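PDB 3M33: methyltransferase domain-containing protein from Deinococcus radiodurans, which is of unknown function but probably transfers methyl groups, as S-adenosylmethionine-dependent methyltransferases do, to an unidentified substrate. Local coordinates for residues H23-V28 / Y206-H211; Q49-E54 / Q69-A74; S123-L128 / P148-R153; D160-D165 / L212-Q217. All blocks are in the same frame, centred on the assembly; numbering follows the deposited sequence.

Interaction 1: residues H23-V28 / Y206-H211. With SO4 (sulfate ion), chain I; SO4 (sulfate ion), chain E.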
# COMPACT_ATOMS: atom_id res chain seq x y z
N HIS A 23 -6.72 -5.98 4.49
CA HIS A 23 -8.01 -6.65 4.47
C HIS A 23 -8.46 -6.85 5.93
O HIS A 23 -7.67 -7.31 6.74
CB HIS A 23 -7.91 -7.97 3.72
CG HIS A 23 -7.64 -7.82 2.25
ND1 HIS A 23 -7.08 -8.83 1.49
CD2 HIS A 23 -7.88 -6.79 1.41
CE1 HIS A 23 -6.99 -8.42 0.23
NE2 HIS A 23 -7.46 -7.19 0.16
N PRO A 24 -9.71 -6.49 6.25
CA PRO A 24 -10.27 -6.42 7.62
C PRO A 24 -10.67 -7.75 8.25
O PRO A 24 -10.87 -7.83 9.46
CB PRO A 24 -11.56 -5.58 7.45
CG PRO A 24 -11.53 -5.06 6.07
CD PRO A 24 -10.63 -5.94 5.25
N TRP A 25 -10.82 -8.79 7.43
CA TRP A 25 -11.28 -10.08 7.92
C TRP A 25 -10.11 -10.96 8.38
O TRP A 25 -8.97 -10.75 7.98
CB TRP A 25 -12.09 -10.78 6.82
CG TRP A 25 -11.31 -11.10 5.56
CD1 TRP A 25 -10.66 -12.26 5.28
CD2 TRP A 25 -11.13 -10.25 4.40
NE1 TRP A 25 -10.09 -12.20 4.03
CE2 TRP A 25 -10.35 -10.97 3.47
CE3 TRP A 25 -11.56 -8.96 4.07
CZ2 TRP A 25 -9.99 -10.45 2.22
CZ3 TRP A 25 -11.20 -8.43 2.83
CH2 TRP A 25 -10.42 -9.18 1.92
N ALA A 26 -10.40 -11.91 9.25
CA ALA A 26 -9.42 -12.91 9.66
C ALA A 26 -9.14 -13.84 8.48
O ALA A 26 -10.07 -14.23 7.76
CB ALA A 26 -9.93 -13.69 10.84
N ARG A 27 -7.87 -14.19 8.28
CA ARG A 27 -7.47 -15.06 7.17
C ARG A 27 -6.18 -15.77 7.51
O ARG A 27 -5.33 -15.21 8.21
CB ARG A 27 -7.28 -14.23 5.90
CG ARG A 27 -6.19 -13.14 6.05
CD ARG A 27 -6.69 -11.77 5.62
NE ARG A 27 -5.63 -10.78 5.71
CZ ARG A 27 -5.43 -9.98 6.76
NH1 ARG A 27 -6.24 -10.04 7.81
NH2 ARG A 27 -4.42 -9.10 6.73
N VAL A 28 -6.03 -17.00 7.02
CA VAL A 28 -4.78 -17.75 7.13
C VAL A 28 -4.22 -18.02 5.73
O VAL A 28 -4.93 -18.55 4.86
CB VAL A 28 -4.99 -19.11 7.82
CG1 VAL A 28 -3.69 -19.93 7.82
CG2 VAL A 28 -5.52 -18.94 9.24
N TYR A 206 -10.01 -18.71 -0.92
CA TYR A 206 -10.02 -17.62 -1.89
C TYR A 206 -8.55 -17.27 -2.16
O TYR A 206 -7.65 -17.83 -1.53
CB TYR A 206 -10.81 -16.41 -1.35
CG TYR A 206 -10.08 -15.67 -0.25
CD1 TYR A 206 -9.36 -14.51 -0.53
CD2 TYR A 206 -10.10 -16.12 1.07
CE1 TYR A 206 -8.68 -13.82 0.47
CE2 TYR A 206 -9.41 -15.44 2.08
CZ TYR A 206 -8.70 -14.29 1.76
OH TYR A 206 -8.00 -13.60 2.73
N ARG A 207 -8.31 -16.36 -3.10
CA ARG A 207 -6.94 -15.99 -3.42
C ARG A 207 -6.62 -14.60 -2.89
O ARG A 207 -7.37 -13.67 -3.10
CB ARG A 207 -6.70 -16.03 -4.92
CG ARG A 207 -7.06 -17.36 -5.55
CD ARG A 207 -6.05 -18.43 -5.14
NE ARG A 207 -5.01 -18.56 -6.15
CZ ARG A 207 -4.75 -19.68 -6.81
NH1 ARG A 207 -3.79 -19.70 -7.73
NH2 ARG A 207 -5.44 -20.78 -6.54
N GLU A 208 -5.51 -14.46 -2.18
CA GLU A 208 -5.00 -13.13 -1.90
C GLU A 208 -4.11 -12.77 -3.08
O GLU A 208 -3.15 -13.47 -3.37
CB GLU A 208 -4.18 -13.14 -0.59
CG GLU A 208 -5.02 -13.15 0.69
CD GLU A 208 -5.59 -11.77 1.02
OE1 GLU A 208 -5.14 -10.77 0.40
OE2 GLU A 208 -6.47 -11.69 1.91
N GLU A 209 -4.41 -11.67 -3.76
CA GLU A 209 -3.66 -11.34 -4.96
C GLU A 209 -3.06 -9.94 -4.91
O GLU A 209 -3.64 -9.04 -4.33
CB GLU A 209 -4.55 -11.54 -6.20
CG GLU A 209 -5.28 -12.86 -6.17
CD GLU A 209 -5.91 -13.25 -7.50
OE1 GLU A 209 -6.64 -12.43 -8.09
OE2 GLU A 209 -5.68 -14.39 -7.94
N ARG A 210 -1.89 -9.77 -5.52
CA ARG A 210 -1.22 -8.48 -5.51
C ARG A 210 -0.61 -8.16 -6.87
O ARG A 210 -0.24 -9.06 -7.61
CB ARG A 210 -0.12 -8.45 -4.44
CG ARG A 210 -0.58 -8.79 -3.04
CD ARG A 210 -1.32 -7.62 -2.34
NE ARG A 210 -1.59 -7.96 -0.94
CZ ARG A 210 -2.61 -8.71 -0.55
NH1 ARG A 210 -3.47 -9.17 -1.46
NH2 ARG A 210 -2.78 -9.01 0.74
N HIS A 211 -0.50 -6.87 -7.18
CA HIS A 211 0.11 -6.42 -8.42
C HIS A 211 1.28 -5.51 -8.06
O HIS A 211 1.07 -4.39 -7.61
CB HIS A 211 -0.92 -5.61 -9.21
CG HIS A 211 -0.44 -5.14 -10.55
ND1 HIS A 211 -1.14 -4.21 -11.30
CD2 HIS A 211 0.64 -5.49 -11.29
CE1 HIS A 211 -0.50 -4.00 -12.44
NE2 HIS A 211 0.58 -4.75 -12.46
S SO4 I . -2.82 -10.96 3.77
O1 SO4 I . -1.68 -10.19 4.27
O2 SO4 I . -3.96 -10.09 3.50
O3 SO4 I . -2.43 -11.65 2.55
O4 SO4 I . -3.22 -11.94 4.78
S SO4 E . -10.02 -20.86 -5.02
O1 SO4 E . -8.73 -20.46 -5.56
O2 SO4 E . -9.87 -21.24 -3.62
O3 SO4 E . -10.97 -19.75 -5.11
O4 SO4 E . -10.54 -22.01 -5.76
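The carboxylate of E208 meets the edge of the H23 imidazole, the two side chains arriving from opposite directions. ND1 of H23 donates to OE2 of E208 at 3.0 Å; the acceptor lies in the ring plane and is approached on its syn lone pair, while ring and carboxylate planes stand 35° apart. E208 OE2 is reached from its anti side as well, by the hydroxyl OH of Y206 at 2.6 Å. That hydroxyl in turn accepts from the indole: W25 NE1 lies 2.8 Å from Y206 OH, with the oxygen in the indole plane, a chain of hydrogen bonds running from W25 through Y206 to E208. W25 has CG wedged between its backbone N and carbonyl carbon (chi1 62°), a turn that lays CH2 of the indole over one face of the H23 ring. The other carboxylate oxygen, E208 OE1, is held end-on by NH1 and NH2 of R210, each 3.0 Å away, and E35 pairs with NE of the same arginine. R27 NE makes a long salt bridge to E208 OE2 and a nearly straight hydrogen bond, 2.9 Å, to O2 of a sulfate, which R210 NH2 touches weakly. With alanine replacing E208, Y206 OH and H23 ND1 would probably lose their acceptor, and R210 its carboxylate grip. R27, E208 and R210 form a salt-bridge network, to which H23 adds a His-carboxylate hydrogen bond, between strand 204-216 and the loop before strand 28-29, beside a probable crystallisation sulfate that may mark an anion-binding pocket.

Interaction 2: residues Q49-E54 / Q69-A74. With SO4 (sulfate ion), chain J.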
# COMPACT_ATOMS: atom_id res chain seq x y z
N GLN A 49 21.74 7.50 0.92
CA GLN A 49 21.60 8.72 0.12
C GLN A 49 20.18 8.90 -0.44
O GLN A 49 19.88 9.93 -1.02
CB GLN A 49 22.61 8.72 -1.04
CG GLN A 49 24.09 8.81 -0.61
CD GLN A 49 24.65 7.52 0.02
OE1 GLN A 49 24.32 6.40 -0.40
NE2 GLN A 49 25.53 7.68 1.01
N THR A 50 19.31 7.91 -0.28
CA THR A 50 17.98 7.96 -0.93
C THR A 50 16.98 8.88 -0.24
O THR A 50 16.75 8.75 0.96
CB THR A 50 17.35 6.56 -0.98
OG1 THR A 50 18.25 5.65 -1.63
CG2 THR A 50 16.03 6.61 -1.73
N ARG A 51 16.39 9.79 -1.00
CA ARG A 51 15.27 10.61 -0.53
C ARG A 51 13.95 9.96 -0.93
O ARG A 51 13.65 9.81 -2.12
CB ARG A 51 15.32 12.02 -1.13
CG ARG A 51 16.72 12.58 -1.33
CD ARG A 51 17.25 13.26 -0.10
NE ARG A 51 16.67 14.59 0.11
CZ ARG A 51 17.00 15.38 1.12
NH1 ARG A 51 17.91 14.98 2.01
NH2 ARG A 51 16.44 16.58 1.25
N VAL A 52 13.15 9.60 0.07
CA VAL A 52 11.93 8.84 -0.18
C VAL A 52 10.69 9.69 0.05
O VAL A 52 10.63 10.49 0.99
CB VAL A 52 11.87 7.60 0.72
CG1 VAL A 52 10.63 6.76 0.38
CG2 VAL A 52 13.14 6.78 0.56
N LEU A 53 9.71 9.52 -0.82
CA LEU A 53 8.36 10.01 -0.59
C LEU A 53 7.40 8.83 -0.56
O LEU A 53 7.32 8.05 -1.53
CB LEU A 53 7.94 10.98 -1.69
CG LEU A 53 6.51 11.50 -1.52
CD1 LEU A 53 6.42 12.45 -0.32
CD2 LEU A 53 6.07 12.22 -2.77
N GLU A 54 6.68 8.69 0.55
CA GLU A 54 5.69 7.62 0.68
C GLU A 54 4.28 8.18 0.64
O GLU A 54 3.91 9.00 1.47
CB GLU A 54 5.88 6.85 1.98
CG GLU A 54 4.97 5.63 2.08
CD GLU A 54 4.78 5.12 3.51
OE1 GLU A 54 5.42 5.63 4.45
OE2 GLU A 54 3.97 4.19 3.67
N GLN A 69 16.63 3.55 6.88
CA GLN A 69 17.60 3.05 5.91
C GLN A 69 17.84 4.10 4.83
O GLN A 69 18.81 4.01 4.08
CB GLN A 69 17.15 1.72 5.29
CG GLN A 69 17.73 0.50 5.99
CD GLN A 69 17.18 -0.81 5.45
OE1 GLN A 69 17.94 -1.77 5.25
NE2 GLN A 69 15.87 -0.87 5.21
N ALA A 70 16.96 5.10 4.78
CA ALA A 70 17.05 6.17 3.78
C ALA A 70 17.67 7.45 4.34
O ALA A 70 17.78 7.62 5.55
CB ALA A 70 15.64 6.47 3.21
N ALA A 71 18.08 8.36 3.46
CA ALA A 71 18.59 9.66 3.88
C ALA A 71 17.46 10.48 4.47
O ALA A 71 17.65 11.20 5.45
CB ALA A 71 19.18 10.42 2.68
N ARG A 72 16.28 10.38 3.85
CA ARG A 72 15.09 11.09 4.31
C ARG A 72 13.86 10.28 3.89
O ARG A 72 13.81 9.78 2.78
CB ARG A 72 15.03 12.50 3.70
CG ARG A 72 13.81 13.32 4.13
CD ARG A 72 13.90 14.77 3.67
NE ARG A 72 12.74 15.54 4.11
CZ ARG A 72 11.75 15.92 3.31
NH1 ARG A 72 11.80 15.62 2.02
NH2 ARG A 72 10.72 16.61 3.79
N TRP A 73 12.90 10.13 4.79
CA TRP A 73 11.64 9.48 4.45
C TRP A 73 10.52 10.49 4.66
O TRP A 73 10.08 10.72 5.79
CB TRP A 73 11.40 8.26 5.35
CG TRP A 73 10.26 7.37 4.95
CD1 TRP A 73 8.92 7.54 5.24
CD2 TRP A 73 10.35 6.13 4.23
NE1 TRP A 73 8.19 6.50 4.73
CE2 TRP A 73 9.04 5.62 4.10
CE3 TRP A 73 11.41 5.41 3.68
CZ2 TRP A 73 8.76 4.43 3.44
CZ3 TRP A 73 11.13 4.22 3.01
CH2 TRP A 73 9.82 3.75 2.89
N ALA A 74 10.07 11.12 3.58
CA ALA A 74 8.92 12.00 3.67
C ALA A 74 7.67 11.16 3.42
O ALA A 74 7.71 10.22 2.63
CB ALA A 74 9.04 13.14 2.65
S SO4 J . 17.95 10.49 -4.27
O1 SO4 J . 18.38 9.12 -4.62
O2 SO4 J . 19.08 11.25 -3.74
O3 SO4 J . 17.44 11.17 -5.47
O4 SO4 J . 16.93 10.40 -3.25
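Strands 51-54 and 72-74 run parallel, 4.6 Å apart at closest approach and 19° from perfect alignment, with V52 N donating to R72 O, A74 N to V52 O and E54 N to A74 O. They are the two strands of a beta-alpha-beta crossover through helix 61-66, as in the Rossmann-like fold of methyltransferases. Before the strands, A71 N bonds to T50 O at 2.9 Å. On the face carrying V52 and W73, the valine puts CG1 over the six-membered ring of the indole, 3.7 Å from its centroid, a CH-pi contact; V52 CG1 is placed there by lying anti to its own backbone N (chi1 -176°). CG2 of the same valine packs on A70 CB. W73 also touches A63 and F66 of helix 61-66. On the opposite face of the sheet, CD of R72 lies over the guanidinium of R51, while the polar end of R72 pairs with D94. Were W73 an alanine, E54 OE1 would probably lose its indole donor and a gap would open beside V52 CG1. That bond runs from W73 NE1 to E54 OE1, 2.9 Å, with the oxygen in the ring plane and met on its anti side, tilted from the carboxylate plane.

Interaction 3: residues S123-L128 / P148-R153. With SO4 (sulfate ion), chain G.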
# COMPACT_ATOMS: atom_id res chain seq x y z
N SER A 123 -2.89 8.16 -7.79
CA SER A 123 -2.92 9.46 -8.48
C SER A 123 -1.57 10.15 -8.35
O SER A 123 -1.25 11.01 -9.15
CB SER A 123 -4.02 10.37 -7.94
OG SER A 123 -3.72 10.79 -6.62
N VAL A 124 -0.78 9.74 -7.36
CA VAL A 124 0.53 10.37 -7.17
C VAL A 124 1.39 10.16 -8.42
O VAL A 124 2.31 10.93 -8.68
CB VAL A 124 1.27 9.82 -5.94
CG1 VAL A 124 1.56 8.32 -6.09
CG2 VAL A 124 2.56 10.57 -5.74
N ILE A 125 1.08 9.13 -9.21
CA ILE A 125 1.82 8.84 -10.43
C ILE A 125 1.80 10.05 -11.36
O ILE A 125 2.80 10.40 -11.98
CB ILE A 125 1.24 7.60 -11.16
CG1 ILE A 125 1.55 6.33 -10.35
CG2 ILE A 125 1.83 7.46 -12.57
CD1 ILE A 125 0.82 5.09 -10.85
N LEU A 126 0.66 10.72 -11.41
CA LEU A 126 0.50 11.85 -12.31
C LEU A 126 1.26 13.08 -11.82
O LEU A 126 1.46 14.02 -12.58
CB LEU A 126 -0.99 12.14 -12.52
CG LEU A 126 -1.73 11.00 -13.21
CD1 LEU A 126 -3.24 11.26 -13.28
CD2 LEU A 126 -1.15 10.79 -14.61
N ARG A 127 1.73 13.06 -10.57
CA ARG A 127 2.57 14.15 -10.07
C ARG A 127 4.07 13.83 -10.14
O ARG A 127 4.91 14.63 -9.70
CB ARG A 127 2.18 14.51 -8.62
CG ARG A 127 0.69 14.62 -8.38
CD ARG A 127 0.08 15.71 -9.26
NE ARG A 127 0.60 17.03 -8.90
CZ ARG A 127 0.10 17.79 -7.93
NH1 ARG A 127 -0.95 17.36 -7.24
NH2 ARG A 127 0.63 18.98 -7.66
N LEU A 128 4.42 12.67 -10.69
CA LEU A 128 5.84 12.26 -10.76
C LEU A 128 6.76 13.30 -11.43
O LEU A 128 7.88 13.53 -10.96
CB LEU A 128 6.00 10.86 -11.38
CG LEU A 128 5.60 9.71 -10.46
CD1 LEU A 128 5.63 8.36 -11.18
CD2 LEU A 128 6.49 9.70 -9.24
N PRO A 148 -5.16 -1.79 -13.35
CA PRO A 148 -4.93 -1.23 -14.69
C PRO A 148 -4.46 0.23 -14.69
O PRO A 148 -3.64 0.58 -15.54
CB PRO A 148 -6.31 -1.31 -15.36
CG PRO A 148 -7.04 -2.35 -14.63
CD PRO A 148 -6.48 -2.42 -13.22
N GLU A 149 -4.97 1.05 -13.79
CA GLU A 149 -4.65 2.48 -13.77
C GLU A 149 -3.18 2.77 -13.58
O GLU A 149 -2.70 3.83 -14.00
CB GLU A 149 -5.41 3.22 -12.68
CG GLU A 149 -6.81 2.73 -12.48
CD GLU A 149 -6.87 1.72 -11.36
OE1 GLU A 149 -6.63 2.13 -10.20
OE2 GLU A 149 -7.14 0.53 -11.66
N VAL A 150 -2.45 1.86 -12.94
CA VAL A 150 -1.05 2.14 -12.62
C VAL A 150 -0.20 2.19 -13.90
O VAL A 150 0.44 3.20 -14.19
CB VAL A 150 -0.49 1.16 -11.56
CG1 VAL A 150 1.05 1.16 -11.56
CG2 VAL A 150 -1.05 1.53 -10.17
N PRO A 151 -0.22 1.11 -14.69
CA PRO A 151 0.46 1.14 -15.99
C PRO A 151 -0.05 2.27 -16.90
O PRO A 151 0.77 2.93 -17.53
CB PRO A 151 0.14 -0.23 -16.59
CG PRO A 151 -0.07 -1.11 -15.39
CD PRO A 151 -0.76 -0.23 -14.38
N GLU A 152 -1.37 2.49 -16.95
CA GLU A 152 -1.93 3.58 -17.76
C GLU A 152 -1.39 4.93 -17.30
O GLU A 152 -0.98 5.77 -18.12
CB GLU A 152 -3.46 3.61 -17.67
CG GLU A 152 -4.16 2.36 -18.22
CD GLU A 152 -5.64 2.29 -17.82
OE1 GLU A 152 -6.11 3.20 -17.10
OE2 GLU A 152 -6.33 1.31 -18.22
N ARG A 153 -1.40 5.17 -15.99
CA ARG A 153 -0.94 6.47 -15.51
C ARG A 153 0.56 6.65 -15.72
O ARG A 153 1.01 7.74 -16.04
CB ARG A 153 -1.36 6.71 -14.07
CG ARG A 153 -2.81 7.12 -13.97
CD ARG A 153 -3.37 6.95 -12.59
NE ARG A 153 -4.71 7.52 -12.54
CZ ARG A 153 -5.44 7.62 -11.44
NH1 ARG A 153 -4.96 7.18 -10.28
NH2 ARG A 153 -6.65 8.17 -11.49
S SO4 G . -5.73 7.91 -5.81
O1 SO4 G . -5.37 6.67 -6.49
O2 SO4 G . -6.46 7.61 -4.58
O3 SO4 G . -4.55 8.68 -5.46
O4 SO4 G . -6.58 8.70 -6.71
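A turn after strand 112-118 that holds a sulfate, probably from the crystallisation liquor, leans here on the start of helix 149-156. S123 binds the ion through its backbone N, which donates to sulfate O3 at 2.9 Å, and through its OG, 2.5 Å from that oxygen, which closes on it from the side chain; T122 N adds another bond. The serine OG sits between its backbone N and carbonyl carbon (chi1 69°), which lets hydroxyl and amide converge on one sulfate oxygen. R153 points its guanidinium edge at the same ion, but its NH1 stays 3.8 Å from sulfate O1, so any attraction is probably only electrostatic. In the Rossmann-like fold this packing joins the connection following strand 112-118 to the helix between strands 136-142 and 160-173. I125 drives the apolar part: its CG2 presses against the R153 backbone, 3.5 Å from C, and lies 3.6 Å from R153 CB, while its CD1 reaches along the helix to V150 CG1 at 4.0 Å. F138 and L154 also pack on the isoleucine. L126 crosses the arginine at about a right angle, with CD2 4.1 Å from R153 CG and CD1 equally near NE. The arginine chain is extended from CG to NE, and this carries its guanidinium past L126 to the S123 end of the turn.

Interaction 4: residues D160-D165 / L212-Q217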
# COMPACT_ATOMS: atom_id res chain seq x y z
N ASP A 160 8.68 4.24 -17.62
CA ASP A 160 8.80 2.85 -18.04
C ASP A 160 8.66 1.89 -16.87
O ASP A 160 9.20 2.13 -15.79
CB ASP A 160 10.16 2.61 -18.67
CG ASP A 160 10.42 3.49 -19.86
OD1 ASP A 160 9.70 3.34 -20.87
OD2 ASP A 160 11.33 4.34 -19.78
N ILE A 161 7.96 0.78 -17.09
CA ILE A 161 7.93 -0.28 -16.10
C ILE A 161 9.21 -1.10 -16.23
O ILE A 161 9.55 -1.56 -17.31
CB ILE A 161 6.68 -1.16 -16.26
CG1 ILE A 161 5.43 -0.35 -15.91
CG2 ILE A 161 6.77 -2.39 -15.38
CD1 ILE A 161 4.14 -1.09 -16.16
N VAL A 162 9.94 -1.26 -15.14
CA VAL A 162 11.14 -2.09 -15.20
C VAL A 162 10.94 -3.46 -14.53
O VAL A 162 11.66 -4.39 -14.81
CB VAL A 162 12.40 -1.36 -14.65
CG1 VAL A 162 12.62 -0.04 -15.39
CG2 VAL A 162 12.29 -1.12 -13.18
N ALA A 163 9.93 -3.58 -13.68
CA ALA A 163 9.62 -4.87 -13.08
C ALA A 163 8.15 -4.93 -12.71
O ALA A 163 7.58 -3.96 -12.22
CB ALA A 163 10.45 -5.12 -11.84
N GLU A 164 7.54 -6.10 -12.92
CA GLU A 164 6.13 -6.24 -12.67
C GLU A 164 5.82 -7.68 -12.27
O GLU A 164 6.27 -8.61 -12.91
CB GLU A 164 5.36 -5.83 -13.91
CG GLU A 164 3.86 -5.88 -13.76
CD GLU A 164 3.13 -5.22 -14.93
OE1 GLU A 164 3.69 -5.16 -16.05
OE2 GLU A 164 1.99 -4.75 -14.73
N ASP A 165 5.02 -7.84 -11.22
CA ASP A 165 4.67 -9.15 -10.68
C ASP A 165 3.17 -9.24 -10.48
O ASP A 165 2.59 -8.34 -9.88
CB ASP A 165 5.25 -9.30 -9.29
CG ASP A 165 6.44 -10.17 -9.24
OD1 ASP A 165 6.45 -11.08 -8.38
OD2 ASP A 165 7.36 -9.93 -10.05
N LEU A 212 2.51 -5.98 -8.27
CA LEU A 212 3.69 -5.17 -7.95
C LEU A 212 4.21 -4.48 -9.18
O LEU A 212 4.32 -5.10 -10.24
CB LEU A 212 4.82 -6.04 -7.39
CG LEU A 212 4.78 -6.62 -5.99
CD1 LEU A 212 3.61 -7.56 -5.81
CD2 LEU A 212 6.10 -7.35 -5.72
N VAL A 213 4.58 -3.21 -9.05
CA VAL A 213 5.08 -2.44 -10.17
C VAL A 213 6.27 -1.60 -9.73
O VAL A 213 6.17 -0.83 -8.77
CB VAL A 213 3.98 -1.51 -10.78
CG1 VAL A 213 4.54 -0.61 -11.85
CG2 VAL A 213 2.83 -2.32 -11.34
N LEU A 214 7.39 -1.75 -10.41
CA LEU A 214 8.52 -0.86 -10.24
C LEU A 214 8.71 -0.15 -11.57
O LEU A 214 8.79 -0.80 -12.62
CB LEU A 214 9.78 -1.66 -9.88
CG LEU A 214 11.08 -0.88 -9.71
CD1 LEU A 214 10.94 0.07 -8.54
CD2 LEU A 214 12.25 -1.83 -9.47
N ALA A 215 8.77 1.17 -11.54
CA ALA A 215 8.87 1.95 -12.77
C ALA A 215 9.95 3.02 -12.64
O ALA A 215 10.36 3.37 -11.53
CB ALA A 215 7.52 2.60 -13.08
N ARG A 216 10.40 3.54 -13.77
CA ARG A 216 11.35 4.63 -13.75
C ARG A 216 11.33 5.30 -15.12
O ARG A 216 10.89 4.70 -16.11
CB ARG A 216 12.74 4.10 -13.39
CG ARG A 216 13.85 4.48 -14.34
CD ARG A 216 15.04 3.52 -14.20
NE ARG A 216 15.96 3.92 -13.14
CZ ARG A 216 17.06 3.25 -12.83
NH1 ARG A 216 17.37 2.14 -13.49
NH2 ARG A 216 17.85 3.68 -11.85
N GLN A 217 11.74 6.56 -15.20
CA GLN A 217 11.81 7.18 -16.50
C GLN A 217 13.19 6.97 -17.10
O GLN A 217 14.16 7.57 -16.65
CB GLN A 217 11.48 8.67 -16.45
CG GLN A 217 11.33 9.26 -17.83
CD GLN A 217 10.79 10.66 -17.81
OE1 GLN A 217 11.34 11.55 -17.15
NE2 GLN A 217 9.69 10.88 -18.53
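Strands 160-165 and 212-216 pair antiparallel in the central mixed sheet, interrupted by a classic beta bulge at V162 and A163, both of which face L214. The backbone bonds come first. D160 and R216 form a reciprocal pair, as do D165 and L212 at the other end. Between them the single carbonyl L214 O accepts from V162 N at 2.8 Å and from A163 N at 3.2 Å, and L214 N returns a nearly linear bond (177°) to A163 O. The bulge shifts the register by one residue, so that I161 pairs with A215 but A163 with L214. Weaker CA-H...O contacts reinforce the ladder, among them E164 CA to L212 O at 3.2 Å. Apolar contacts divide between the two faces. On the one bearing A163, D165, L212 and L214, the beta carbons of A163 and L214 meet at 4.0 Å, and W41 and L45 of helix 36-45 cover this side. On the other, I161 and V213 cross obliquely beneath helix 149-156, which supplies V150, P151 and L154. Polar ends bond to residues flanking 212-217: E164 OE2 to H211 NE2, and D160 OD2 to L218 N. At the bulge itself V162 CG2 lies 3.7 Å from L214 CG.

Three of the four contacts reach one mixed sheet, and strand 204-216 ties two of them together: interaction 1 uses its first half and interaction 4 its second, their centres about 23 Å apart, with H211 and E164 touching where they adjoin. Interaction 3 lies about 12 Å from interaction 4, centre to centre, and meets it through V150 on V213 and P151 on I161. Interaction 2 sits in the parallel part of the sheet, its centre about 29 Å from that of interaction 1. Along the chain, interactions 2, 3 and 4 close in turn, whereas interactions 1 and 4 interlock, so strand 204-216, late in the sequence, joins the N-terminal loop to the Rossmann-like sheet.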